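Local coordinates for uncharacterized protein (Bacillus thuringiensis serovar kurstaki, PDB 4XE8) that is an actin-like protein of the bacterial cytoskeleton that binds ADP and, as a ParM, probably polymerises into filaments that help segregate plasmid DNA, at residues K8-G13 and E145-F150; N19-I24 and S35-T40; H74-S79 and T176-D181; S81-A86 and K121-H126; S133-A138 and I189-N194. The protein carries 2 engineered substitutions. All coordinates share one frame; numbering follows the deposited sequence.

Contact 1. Residues K8-G13 and E145-F150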
# COMPACT_ATOMS: atom_id res chain seq x y z
N LYS A 8 12.05 21.52 -10.68
CA LYS A 8 12.71 21.16 -9.43
C LYS A 8 11.95 21.74 -8.24
O LYS A 8 10.97 22.48 -8.42
CB LYS A 8 14.17 21.64 -9.43
CG LYS A 8 15.14 20.67 -8.78
CD LYS A 8 14.70 19.23 -8.97
CE LYS A 8 15.70 18.25 -8.37
NZ LYS A 8 15.33 16.84 -8.65
N ASN A 9 12.41 21.43 -7.03
CA ASN A 9 11.64 21.65 -5.81
C ASN A 9 10.30 20.95 -5.96
O ASN A 9 9.25 21.48 -5.60
CB ASN A 9 11.45 23.14 -5.53
CG ASN A 9 12.23 23.61 -4.31
OD1 ASN A 9 13.13 22.93 -3.84
ND2 ASN A 9 11.87 24.78 -3.80
N MET A 10 10.35 19.73 -6.50
CA MET A 10 9.16 18.98 -6.87
C MET A 10 9.25 17.53 -6.42
O MET A 10 10.24 16.85 -6.68
CB MET A 10 8.94 19.05 -8.38
CG MET A 10 7.89 18.08 -8.90
SD MET A 10 7.92 17.95 -10.70
CE MET A 10 6.35 18.68 -11.13
N LEU A 11 8.21 17.06 -5.74
CA LEU A 11 8.13 15.66 -5.33
C LEU A 11 7.29 14.87 -6.33
O LEU A 11 6.13 15.19 -6.58
CB LEU A 11 7.54 15.54 -3.92
CG LEU A 11 7.40 14.12 -3.38
CD1 LEU A 11 8.76 13.44 -3.26
CD2 LEU A 11 6.69 14.13 -2.04
N LEU A 12 7.90 13.83 -6.90
CA LEU A 12 7.23 12.98 -7.88
C LEU A 12 6.79 11.67 -7.23
O LEU A 12 7.63 10.86 -6.86
CB LEU A 12 8.16 12.69 -9.05
CG LEU A 12 8.05 13.61 -10.27
CD1 LEU A 12 9.39 13.72 -10.97
CD2 LEU A 12 6.98 13.09 -11.22
N GLY A 13 5.49 11.47 -7.10
CA GLY A 13 5.00 10.29 -6.42
C GLY A 13 3.69 9.70 -6.93
O GLY A 13 2.91 10.38 -7.59
N GLU A 145 10.27 22.67 0.55
CA GLU A 145 9.13 23.16 -0.20
C GLU A 145 9.00 22.40 -1.51
O GLU A 145 9.84 22.51 -2.39
CB GLU A 145 9.23 24.67 -0.45
CG GLU A 145 8.20 25.20 -1.44
CD GLU A 145 8.20 26.72 -1.53
OE1 GLU A 145 9.29 27.30 -1.74
OE2 GLU A 145 7.13 27.34 -1.38
N VAL A 146 7.92 21.63 -1.64
CA VAL A 146 7.71 20.79 -2.81
C VAL A 146 6.36 21.01 -3.47
O VAL A 146 5.33 21.08 -2.80
CB VAL A 146 7.86 19.30 -2.45
CG1 VAL A 146 9.33 18.93 -2.30
CG2 VAL A 146 7.09 18.97 -1.17
N SER A 147 6.37 21.13 -4.79
CA SER A 147 5.14 21.06 -5.56
C SER A 147 4.86 19.59 -5.86
O SER A 147 5.74 18.88 -6.33
CB SER A 147 5.23 21.88 -6.84
OG SER A 147 6.29 21.43 -7.66
N VAL A 148 3.65 19.14 -5.55
CA VAL A 148 3.34 17.72 -5.68
C VAL A 148 2.19 17.47 -6.64
O VAL A 148 1.02 17.53 -6.25
CB VAL A 148 2.99 17.10 -4.31
CG1 VAL A 148 2.84 15.59 -4.43
CG2 VAL A 148 4.05 17.45 -3.28
N PRO A 149 2.51 17.19 -7.92
CA PRO A 149 1.48 16.77 -8.86
C PRO A 149 0.88 15.44 -8.41
O PRO A 149 1.62 14.47 -8.23
CB PRO A 149 2.24 16.62 -10.18
CG PRO A 149 3.67 16.41 -9.78
CD PRO A 149 3.85 17.21 -8.52
N PHE A 150 -0.43 15.40 -8.20
CA PHE A 150 -1.05 14.24 -7.58
C PHE A 150 -1.39 13.14 -8.58
O PHE A 150 -2.27 13.29 -9.42
CB PHE A 150 -2.31 14.65 -6.82
CG PHE A 150 -2.82 13.59 -5.89
CD1 PHE A 150 -2.28 13.46 -4.62
CD2 PHE A 150 -3.83 12.73 -6.28
CE1 PHE A 150 -2.74 12.48 -3.75
CE2 PHE A 150 -4.29 11.75 -5.42
CZ PHE A 150 -3.75 11.63 -4.16
O HOH W 1 4.02 13.99 -7.22
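With chi1 at 168° in Met10 and 180° in Leu11, both side chains swing CG trans to their own N, but from neighbouring positions they go opposite ways: Leu11 in toward Val146 and Val148, Met10 outward past Ser147. Leu11 CB touches both valines, 4.0 Å from Val146 CB and from Val148 CG2, while Ala137 of helix 124-140 touches Leu11 as well. Met10 lays CG against the carbonyl oxygen of Ser147, and its bend at chi3 (-113°) brings CE within 3.8 Å of Pro149 CG. Here the N-terminal segment, just before strand 13-17, runs beside strand 145-151 of the large sheet of the actin-like fold. Ser147 is gripped at both ends: its N donates to Asn9 O at 3.0 Å, and its O accepts from Leu11 N at 3.1 Å. Past this point the two segments are joined through water 1, which donates to Leu11 O and to Pro149 O (2.6 Å) and accepts from Gly13 N (2.9 Å). Asn411 ND2 adds hydrogen bonds to Gly13 O and Pro149 O. Proline has no N-H to offer Leu11 O; the water supplies the missing proton, so direct pairing gives way to a solvent-mediated join just where Pro149 enters.

Contact 2. Residues N19-I24 and S35-T40. With ADP (adenosine-5'-diphosphate), chain C.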
# COMPACT_ATOMS: atom_id res chain seq x y z
N ASN A 19 -8.16 1.80 3.26
CA ASN A 19 -8.60 1.87 4.64
C ASN A 19 -7.59 1.30 5.63
O ASN A 19 -7.66 1.57 6.83
CB ASN A 19 -9.94 1.14 4.81
CG ASN A 19 -11.12 2.01 4.46
OD1 ASN A 19 -10.97 3.09 3.88
ND2 ASN A 19 -12.32 1.56 4.82
N ILE A 20 -6.65 0.51 5.13
CA ILE A 20 -5.60 -0.04 5.98
C ILE A 20 -4.39 0.88 6.03
O ILE A 20 -3.99 1.34 7.10
CB ILE A 20 -5.15 -1.43 5.50
CG1 ILE A 20 -6.36 -2.34 5.27
CG2 ILE A 20 -4.18 -2.06 6.50
CD1 ILE A 20 -7.11 -2.69 6.54
N LYS A 21 -3.82 1.15 4.86
CA LYS A 21 -2.62 1.98 4.76
C LYS A 21 -2.76 3.05 3.68
O LYS A 21 -3.54 2.91 2.74
CB LYS A 21 -1.39 1.12 4.45
CG LYS A 21 -1.31 -0.20 5.20
CD LYS A 21 0.00 -0.92 4.91
CE LYS A 21 -0.09 -1.80 3.67
NZ LYS A 21 -1.04 -2.93 3.86
N ALA A 22 -1.98 4.11 3.83
CA ALA A 22 -1.77 5.07 2.75
C ALA A 22 -0.40 4.82 2.17
O ALA A 22 0.61 4.97 2.85
CB ALA A 22 -1.89 6.50 3.26
N LYS A 23 -0.35 4.40 0.90
CA LYS A 23 0.91 4.00 0.29
C LYS A 23 1.41 5.03 -0.72
O LYS A 23 0.63 5.63 -1.46
CB LYS A 23 0.76 2.63 -0.38
CG LYS A 23 0.48 1.51 0.60
CD LYS A 23 0.68 0.13 -0.02
CE LYS A 23 -0.56 -0.34 -0.74
NZ LYS A 23 -0.44 -1.77 -1.16
N ILE A 24 2.73 5.22 -0.74
CA ILE A 24 3.35 6.16 -1.66
C ILE A 24 4.61 5.56 -2.30
O ILE A 24 5.41 4.91 -1.64
CB ILE A 24 3.72 7.48 -0.94
CG1 ILE A 24 4.43 8.45 -1.90
CG2 ILE A 24 4.58 7.21 0.28
CD1 ILE A 24 4.98 9.69 -1.23
N SER A 35 9.46 3.37 -1.70
CA SER A 35 8.08 3.13 -1.26
C SER A 35 7.97 2.91 0.24
O SER A 35 8.83 2.29 0.85
CB SER A 35 7.50 1.92 -2.00
OG SER A 35 7.33 2.19 -3.38
N PHE A 36 6.89 3.42 0.82
CA PHE A 36 6.53 3.10 2.20
C PHE A 36 5.03 3.32 2.41
O PHE A 36 4.34 3.81 1.52
CB PHE A 36 7.34 3.93 3.20
CG PHE A 36 7.13 5.42 3.08
CD1 PHE A 36 6.10 6.04 3.77
CD2 PHE A 36 7.98 6.20 2.32
CE1 PHE A 36 5.91 7.41 3.67
CE2 PHE A 36 7.80 7.56 2.22
CZ PHE A 36 6.76 8.17 2.90
N ALA A 37 4.53 2.94 3.59
CA ALA A 37 3.11 3.07 3.88
C ALA A 37 2.87 3.64 5.28
O ALA A 37 3.64 3.39 6.21
CB ALA A 37 2.42 1.73 3.74
N ILE A 38 1.81 4.43 5.40
CA ILE A 38 1.39 4.96 6.69
C ILE A 38 -0.03 4.49 7.00
O ILE A 38 -0.96 4.80 6.26
CB ILE A 38 1.43 6.50 6.73
CG1 ILE A 38 2.87 6.99 6.53
CG2 ILE A 38 0.86 7.02 8.04
CD1 ILE A 38 3.02 8.49 6.66
N PRO A 39 -0.19 3.73 8.10
CA PRO A 39 -1.49 3.21 8.53
C PRO A 39 -2.54 4.30 8.62
O PRO A 39 -2.25 5.39 9.11
CB PRO A 39 -1.19 2.61 9.90
CG PRO A 39 0.25 2.24 9.83
CD PRO A 39 0.90 3.29 8.99
N THR A 40 -3.75 4.02 8.15
CA THR A 40 -4.83 5.01 8.17
C THR A 40 -5.37 5.17 9.59
O THR A 40 -6.50 4.77 9.89
CB THR A 40 -5.97 4.62 7.21
OG1 THR A 40 -5.41 4.21 5.96
CG2 THR A 40 -6.90 5.81 6.98
PB ADP C . -3.38 -2.84 1.04
O1B ADP C . -2.90 -1.88 2.10
O2B ADP C . -4.85 -3.19 1.13
O3B ADP C . -2.92 -2.52 -0.36
PA ADP C . -1.30 -4.73 0.64
O1A ADP C . -0.17 -3.73 0.78
O2A ADP C . -1.70 -5.19 -0.74
O3A ADP C . -2.63 -4.21 1.41
O5' ADP C . -0.92 -6.02 1.53
C5' ADP C . -1.64 -7.24 1.39
C4' ADP C . -1.11 -8.23 2.42
O4' ADP C . 0.13 -8.77 1.97
C3' ADP C . -0.83 -7.55 3.75
O3' ADP C . -1.43 -8.33 4.79
C2' ADP C . 0.67 -7.58 3.92
O2' ADP C . 1.04 -7.81 5.28
C1' ADP C . 1.09 -8.73 3.03
N9 ADP C . 2.46 -8.56 2.49
C8 ADP C . 2.99 -7.46 1.92
N7 ADP C . 4.28 -7.67 1.54
C5 ADP C . 4.59 -8.93 1.88
C6 ADP C . 5.78 -9.81 1.78
N6 ADP C . 6.94 -9.37 1.22
N1 ADP C . 5.68 -11.07 2.26
C2 ADP C . 4.54 -11.53 2.82
N3 ADP C . 3.43 -10.79 2.94
C4 ADP C . 3.39 -9.51 2.51
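Lys21, Ala37 and Lys23 share one face of the paired strands, and the two lysines bend from it toward the diphosphate of ADP. The methyl of Ala37 touches both lysine side chains: Ala37 CB meets Lys21 CD at 3.8 Å and Lys23 CG at 3.7 Å. Lys21 folds at chi3 and again at chi4, bringing NZ to ADP O1B at 2.8 Å, with a longer bond to the bridging O3A and a weak one to O1A. Lys23 needs a single bend, at chi3, for its NZ to grip both phosphates, O3B at 2.7 Å and O1A at 2.8 Å; NZ also donates to Ala400 O, and its charge lies against the ring of Tyr401. A bound magnesium ion lies close to the Lys23 side chain. This is an antiparallel beta hairpin, strands 21-27 and 33-45, in the N-terminal sheet of the actin-like fold, and it presents two positive charges to the nucleotide cleft. On the other face Ile24 and Phe36 run side by side, pointing the same way. Phe36 holds its ring over its own backbone (chi1 62°), and Ile24 CG2 lies over one ring face, offset toward its rim, in a CH-pi contact, 3.6 Å from the centroid and 15° off the normal. Backbone bonds run in reciprocal pairs between Ala22 and Ile38 and between Ile24 and Phe36, and Thr40 N donates to Ile20 O at 2.9 Å.

Contact 3. Residues H74-S79 and T176-D181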
# COMPACT_ATOMS: atom_id res chain seq x y z
N HIS A 74 4.50 12.72 14.94
CA HIS A 74 3.77 13.74 15.68
C HIS A 74 3.89 15.05 14.90
O HIS A 74 4.90 15.74 15.01
CB HIS A 74 4.33 13.88 17.10
CG HIS A 74 3.57 14.84 17.96
ND1 HIS A 74 3.98 15.19 19.23
CD2 HIS A 74 2.41 15.52 17.75
CE1 HIS A 74 3.12 16.04 19.76
NE2 HIS A 74 2.16 16.26 18.88
N VAL A 75 2.87 15.37 14.12
CA VAL A 75 2.97 16.49 13.19
C VAL A 75 1.89 17.55 13.37
O VAL A 75 0.77 17.25 13.78
CB VAL A 75 2.91 15.99 11.72
CG1 VAL A 75 4.13 15.14 11.40
CG2 VAL A 75 1.63 15.21 11.47
N ARG A 76 2.24 18.79 13.06
CA ARG A 76 1.26 19.87 12.96
C ARG A 76 0.94 20.10 11.49
O ARG A 76 1.84 20.20 10.66
CB ARG A 76 1.79 21.16 13.59
CG ARG A 76 0.75 22.27 13.65
CD ARG A 76 1.39 23.62 13.95
NE ARG A 76 2.38 23.53 15.01
CZ ARG A 76 2.10 23.41 16.31
NH1 ARG A 76 0.83 23.38 16.71
NH2 ARG A 76 3.08 23.33 17.20
N ILE A 77 -0.35 20.16 11.16
CA ILE A 77 -0.75 20.30 9.77
C ILE A 77 -1.63 21.53 9.55
O ILE A 77 -2.69 21.67 10.16
CB ILE A 77 -1.50 19.05 9.28
CG1 ILE A 77 -0.63 17.81 9.45
CG2 ILE A 77 -1.92 19.22 7.82
CD1 ILE A 77 -1.25 16.54 8.92
N ILE A 78 -1.18 22.41 8.66
CA ILE A 78 -1.94 23.61 8.32
C ILE A 78 -2.42 23.52 6.88
O ILE A 78 -1.63 23.63 5.94
CB ILE A 78 -1.10 24.88 8.52
CG1 ILE A 78 -0.70 25.02 9.99
CG2 ILE A 78 -1.87 26.11 8.04
CD1 ILE A 78 0.40 26.03 10.23
N SER A 79 -3.72 23.31 6.71
CA SER A 79 -4.30 23.10 5.39
C SER A 79 -5.76 23.53 5.35
O SER A 79 -6.51 23.31 6.30
CB SER A 79 -4.17 21.63 4.99
OG SER A 79 -4.94 21.33 3.83
N THR A 176 1.00 22.77 4.95
CA THR A 176 2.24 22.79 5.71
C THR A 176 2.23 21.69 6.77
O THR A 176 1.29 21.58 7.55
CB THR A 176 2.47 24.15 6.39
OG1 THR A 176 2.59 25.17 5.38
CG2 THR A 176 3.74 24.13 7.23
N VAL A 177 3.29 20.88 6.79
CA VAL A 177 3.43 19.83 7.78
C VAL A 177 4.68 20.06 8.62
O VAL A 177 5.79 20.10 8.09
CB VAL A 177 3.51 18.43 7.13
CG1 VAL A 177 3.69 17.36 8.19
CG2 VAL A 177 2.26 18.16 6.30
N GLU A 178 4.49 20.21 9.92
CA GLU A 178 5.60 20.44 10.84
C GLU A 178 5.80 19.24 11.75
O GLU A 178 4.88 18.83 12.45
CB GLU A 178 5.35 21.70 11.67
CG GLU A 178 5.11 22.96 10.86
CD GLU A 178 4.66 24.13 11.71
OE1 GLU A 178 4.26 25.16 11.14
OE2 GLU A 178 4.69 24.01 12.95
N PHE A 179 7.01 18.69 11.75
CA PHE A 179 7.33 17.57 12.63
C PHE A 179 7.69 18.06 14.02
O PHE A 179 8.61 18.86 14.20
CB PHE A 179 8.47 16.73 12.05
CG PHE A 179 8.13 16.05 10.76
CD1 PHE A 179 8.35 16.67 9.54
CD2 PHE A 179 7.58 14.77 10.76
CE1 PHE A 179 8.03 16.04 8.36
CE2 PHE A 179 7.26 14.14 9.58
CZ PHE A 179 7.49 14.77 8.37
N LEU A 180 6.96 17.57 15.02
CA LEU A 180 7.17 17.99 16.40
C LEU A 180 7.97 16.95 17.17
O LEU A 180 8.31 17.14 18.34
CB LEU A 180 5.82 18.23 17.08
CG LEU A 180 4.91 19.20 16.32
CD1 LEU A 180 3.54 19.29 16.97
CD2 LEU A 180 5.56 20.57 16.21
N ASP A 181 8.28 15.84 16.50
CA ASP A 181 9.03 14.75 17.11
C ASP A 181 9.62 13.87 16.00
O ASP A 181 9.37 14.10 14.82
CB ASP A 181 8.13 13.92 18.03
CG ASP A 181 8.91 13.22 19.13
OD1 ASP A 181 10.05 12.77 18.87
OD2 ASP A 181 8.39 13.11 20.26
O HOH W 2 7.42 12.89 13.36
O HOH W 3 5.71 13.10 20.76
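Arg76 and Glu178 face each other across two antiparallel strands, 74-78 and 173-179, of the large N-terminal sheet of this actin-like fold. Their backbones form a hydrogen-bonded pair, Arg76 N to Glu178 O and Glu178 N to Arg76 O, and Ile78 and Thr176 repeat the exchange two residues along. Leu180 N adds a fifth bond, to His74 O at 2.8 Å. The side chains of Arg76 and Glu178 then meet over the first pair. Arg76 NE donates to Glu178 OE2 at 3.1 Å in a salt bridge; the oxygen lies in the guanidinium plane, yet NE approaches it from well above the carboxylate plane (47°). Arg76 NH2 makes a weak hydrogen bond to Pro47 O. Both ring nitrogens of His74 are engaged: NE2 is hydrogen-bonded to Pro46 O, and ND1 is 3.1 Å from water 3, which donates to Asp181 OD2 at 2.7 Å and so links the two residues across the strands. On the face away from Arg76 and Glu178, Ile77, Val177 and Phe179 pack on helix 124-140, and Val75 CG1 lies 3.5 Å from Phe179 CD2. Leu180 touches both Arg76 and His74: its CD2 meets Arg76 NH2, and its CD1 lies over one face of the His74 ring, 4.1 Å from the centroid and 25° off the ring normal.

Contact 4. Residues S81-A86 and K121-H126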
# COMPACT_ATOMS: atom_id res chain seq x y z
N SER A 81 -7.79 22.21 3.36
CA SER A 81 -8.51 20.99 3.04
C SER A 81 -9.06 20.37 4.32
O SER A 81 -9.86 19.43 4.27
CB SER A 81 -7.60 20.00 2.32
OG SER A 81 -7.16 20.52 1.08
N LEU A 82 -8.63 20.89 5.46
CA LEU A 82 -9.16 20.48 6.76
C LEU A 82 -10.09 21.57 7.29
O LEU A 82 -9.93 22.74 6.96
CB LEU A 82 -8.02 20.21 7.74
CG LEU A 82 -7.05 19.09 7.36
CD1 LEU A 82 -6.03 18.86 8.47
CD2 LEU A 82 -7.79 17.81 7.04
N ASP A 83 -11.07 21.17 8.10
CA ASP A 83 -12.08 22.11 8.60
C ASP A 83 -12.40 21.90 10.07
O ASP A 83 -12.02 20.89 10.67
CB ASP A 83 -13.36 21.99 7.78
CG ASP A 83 -13.24 22.63 6.41
OD1 ASP A 83 -13.33 23.87 6.32
OD2 ASP A 83 -13.07 21.88 5.42
N GLY A 84 -13.11 22.87 10.66
CA GLY A 84 -13.55 22.77 12.04
C GLY A 84 -12.38 22.72 13.00
O GLY A 84 -11.38 23.39 12.80
N ASP A 85 -12.50 21.92 14.06
CA ASP A 85 -11.45 21.81 15.06
C ASP A 85 -10.29 20.94 14.56
O ASP A 85 -9.71 20.16 15.32
CB ASP A 85 -12.02 21.24 16.37
CG ASP A 85 -12.62 19.87 16.19
OD1 ASP A 85 -13.26 19.63 15.14
OD2 ASP A 85 -12.45 19.02 17.08
N ALA A 86 -9.96 21.08 13.28
CA ALA A 86 -8.84 20.37 12.67
C ALA A 86 -8.11 21.28 11.70
O ALA A 86 -7.23 20.83 10.96
CB ALA A 86 -9.33 19.14 11.97
N LYS A 121 -16.65 13.65 5.40
CA LYS A 121 -16.25 14.44 6.55
C LYS A 121 -15.50 13.58 7.56
O LYS A 121 -15.24 14.00 8.69
CB LYS A 121 -17.46 15.12 7.19
CG LYS A 121 -18.59 15.38 6.20
CD LYS A 121 -19.37 16.63 6.55
CE LYS A 121 -18.59 17.88 6.14
NZ LYS A 121 -19.38 19.12 6.36
N ASN A 122 -15.16 12.36 7.14
CA ASN A 122 -14.12 11.58 7.78
C ASN A 122 -12.85 11.75 6.95
O ASN A 122 -11.95 10.91 6.99
CB ASN A 122 -14.51 10.11 7.89
CG ASN A 122 -15.27 9.80 9.17
OD1 ASN A 122 -15.09 10.47 10.18
ND2 ASN A 122 -16.11 8.77 9.12
N LYS A 123 -12.81 12.85 6.21
CA LYS A 123 -11.75 13.12 5.24
C LYS A 123 -10.38 13.28 5.87
O LYS A 123 -9.37 12.98 5.24
CB LYS A 123 -12.10 14.38 4.44
CG LYS A 123 -12.45 15.58 5.31
CD LYS A 123 -12.69 16.82 4.47
CE LYS A 123 -13.00 18.02 5.34
NZ LYS A 123 -13.20 19.26 4.54
N LYS A 124 -10.33 13.74 7.12
CA LYS A 124 -9.04 13.94 7.78
C LYS A 124 -8.37 12.60 8.07
O LYS A 124 -7.15 12.54 8.22
CB LYS A 124 -9.21 14.75 9.08
CG LYS A 124 -10.17 14.16 10.10
CD LYS A 124 -10.21 15.04 11.34
CE LYS A 124 -11.58 15.05 11.99
NZ LYS A 124 -11.81 13.85 12.85
N LEU A 125 -9.17 11.54 8.13
CA LEU A 125 -8.64 10.19 8.28
C LEU A 125 -7.76 9.80 7.10
O LEU A 125 -6.84 9.00 7.24
CB LEU A 125 -9.78 9.17 8.42
CG LEU A 125 -10.17 8.74 9.83
CD1 LEU A 125 -11.44 7.91 9.79
CD2 LEU A 125 -9.04 7.95 10.46
N HIS A 126 -8.06 10.36 5.94
CA HIS A 126 -7.33 10.03 4.72
C HIS A 126 -6.37 11.14 4.31
O HIS A 126 -5.27 10.87 3.84
CB HIS A 126 -8.32 9.74 3.59
CG HIS A 126 -9.32 8.68 3.92
ND1 HIS A 126 -9.04 7.33 3.81
CD2 HIS A 126 -10.59 8.77 4.37
CE1 HIS A 126 -10.10 6.64 4.18
NE2 HIS A 126 -11.06 7.48 4.52
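The flat group at work is the carboxylate of Asp83, met at OD2 by the ammonium group of Lys123. NZ comes in on the anti lone pair, the one turned away from the other carboxylate oxygen, and closes a salt bridge of 2.8 Å between Lys123 NZ and Asp83 OD2. A second flat group, the peptide carbonyl of Ser81, receives a weak bond, with Lys123 NZ 3.4 Å from Ser81 O. Lys123 starts out with CG between its backbone N and carbonyl carbon (chi1 52°) and from there runs fully extended, so that its NZ reaches the loop and one nitrogen holds two oxygens of it. Lys124 contributes carbon instead of charge. Its CB meets Leu82 CD2 at 3.9 Å, the two side chains crossing at about a right angle, and farther out its CD lies 4.2 Å from Ala86 CB; Trp91 touches both Lys124 and Ala86. At the loop's other end, Ser81 OG is tied to Met170 O. Leu82 also touches Leu127, about one turn further along the helix, and is buried, whereas Asp83 at the salt bridge is exposed. The arrangement joins the loop linking antiparallel strands 74-78 and 88-93 to the beginning of helix 124-140, the helix that lies against their sheet in the N-terminal actin-like domain.

Contact 5. Residues S133-A138 and I189-N194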
# COMPACT_ATOMS: atom_id res chain seq x y z
N SER A 133 2.64 11.52 4.43
CA SER A 133 3.50 10.71 3.57
C SER A 133 4.25 11.60 2.59
O SER A 133 5.41 11.35 2.27
CB SER A 133 2.69 9.66 2.82
OG SER A 133 1.90 10.25 1.81
N MET A 134 3.58 12.65 2.11
CA MET A 134 4.22 13.61 1.22
C MET A 134 5.35 14.33 1.95
O MET A 134 6.43 14.54 1.39
CB MET A 134 3.20 14.63 0.71
CG MET A 134 2.14 14.05 -0.22
SD MET A 134 0.90 15.28 -0.68
CE MET A 134 -0.13 14.31 -1.78
N ALA A 135 5.09 14.71 3.20
CA ALA A 135 6.07 15.42 4.01
C ALA A 135 7.27 14.54 4.32
O ALA A 135 8.42 14.98 4.21
CB ALA A 135 5.44 15.91 5.29
N VAL A 136 7.01 13.29 4.70
CA VAL A 136 8.08 12.34 5.00
C VAL A 136 8.97 12.13 3.79
O VAL A 136 10.20 12.12 3.90
CB VAL A 136 7.51 10.99 5.47
CG1 VAL A 136 8.60 9.92 5.49
CG2 VAL A 136 6.87 11.13 6.85
N ALA A 137 8.35 12.00 2.62
CA ALA A 137 9.09 11.83 1.38
C ALA A 137 9.96 13.05 1.08
O ALA A 137 11.10 12.91 0.64
CB ALA A 137 8.13 11.57 0.22
N ALA A 138 9.42 14.23 1.34
CA ALA A 138 10.14 15.48 1.11
C ALA A 138 11.34 15.59 2.04
O ALA A 138 12.42 16.02 1.63
CB ALA A 138 9.21 16.67 1.28
N ILE A 189 7.67 21.45 6.23
CA ILE A 189 7.54 21.19 4.81
C ILE A 189 6.28 21.81 4.23
O ILE A 189 5.18 21.61 4.74
CB ILE A 189 7.54 19.68 4.52
CG1 ILE A 189 8.93 19.11 4.80
CG2 ILE A 189 7.15 19.41 3.08
CD1 ILE A 189 8.92 17.78 5.49
N LYS A 190 6.45 22.59 3.16
CA LYS A 190 5.34 23.28 2.52
C LYS A 190 4.95 22.57 1.22
O LYS A 190 5.67 22.63 0.22
CB LYS A 190 5.70 24.74 2.25
CG LYS A 190 4.62 25.52 1.52
CD LYS A 190 5.09 26.92 1.18
CE LYS A 190 4.12 27.62 0.24
NZ LYS A 190 4.45 29.08 0.08
N ILE A 191 3.80 21.89 1.25
CA ILE A 191 3.33 21.10 0.11
C ILE A 191 2.37 21.90 -0.77
O ILE A 191 1.41 22.49 -0.28
CB ILE A 191 2.62 19.82 0.59
CG1 ILE A 191 3.57 18.99 1.46
CG2 ILE A 191 2.12 19.00 -0.59
CD1 ILE A 191 2.87 17.91 2.28
N THR A 192 2.64 21.91 -2.08
CA THR A 192 1.77 22.60 -3.02
C THR A 192 1.23 21.65 -4.09
O THR A 192 2.00 21.06 -4.85
CB THR A 192 2.50 23.77 -3.72
OG1 THR A 192 2.87 24.75 -2.75
CG2 THR A 192 1.60 24.41 -4.76
N ILE A 193 -0.09 21.51 -4.14
CA ILE A 193 -0.72 20.65 -5.13
C ILE A 193 -1.56 21.48 -6.11
O ILE A 193 -2.65 21.94 -5.77
CB ILE A 193 -1.62 19.59 -4.47
CG1 ILE A 193 -0.83 18.83 -3.40
CG2 ILE A 193 -2.16 18.63 -5.52
CD1 ILE A 193 -1.64 17.75 -2.70
N ASN A 194 -1.03 21.66 -7.32
CA ASN A 194 -1.70 22.45 -8.35
C ASN A 194 -2.56 21.59 -9.27
O ASN A 194 -3.69 21.96 -9.61
CB ASN A 194 -0.67 23.20 -9.19
CG ASN A 194 0.17 24.15 -8.37
OD1 ASN A 194 -0.35 24.97 -7.61
ND2 ASN A 194 1.49 24.05 -8.53
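Met134 lies across Ile191 and Ile193 where helix 124-140 packs against strand 188-197, a helix-on-sheet layer of the actin-like fold. Its CB meets Ile191 CD1 at 3.7 Å. The chain then runs straight out, chi2 176° and chi3 178°, at about a right angle to both isoleucine side chains. SD comes next, 3.9 Å from Ile191 CG2 and 4.1 Å from Ile193 CD1, and the terminal CE ends 3.9 Å from that same Ile193 CD1. Met134 therefore passes from one isoleucine to the next along a single face of the strand, the two residues sitting two positions apart. The face is wholly buried and no hydrogen bond crosses it; the fit is made by methyl and methylene groups and the thioether. Next to Met134 in the helix Ala135, and a turn on Ala138, meet Ile189. Ile189 pushes CD1 up to the backbone, only 3.1 Å from Ala135 O, a tight approach that goes with a chi2 of 139°, off the staggered positions. Val177 and Phe179 of the neighbouring strand also press on Ala135, while Val146, on the other neighbouring strand, touches Ala138. The other branch of Ile189, CG2, rests against Ala138 CB at 3.9 Å.

In the fold
From the N terminus, contact 1 brings residues 8-13 back to strand 145-151 and closes a long loop that holds contacts 2 and 4 entirely. Contact 2 is the short closure, a hairpin by the nucleotide, finished before contact 3 opens. Contact 3 pairs strands 74-78 and 173-179; its loop contains contact 4 and crosses contact 1. Contact 4 ties the 81-86 loop to the start of helix 124-140 and closes before contact 5 opens. Contact 5, from 133-138 to 189-194, crosses contacts 1 and 3. Strand 188-197 pairs with both neighbours, 145-151 and 173-179, tying contact 5 to contacts 1 and 3. Helix 124-140 also touches Phe36 and Ile24 of contact 2.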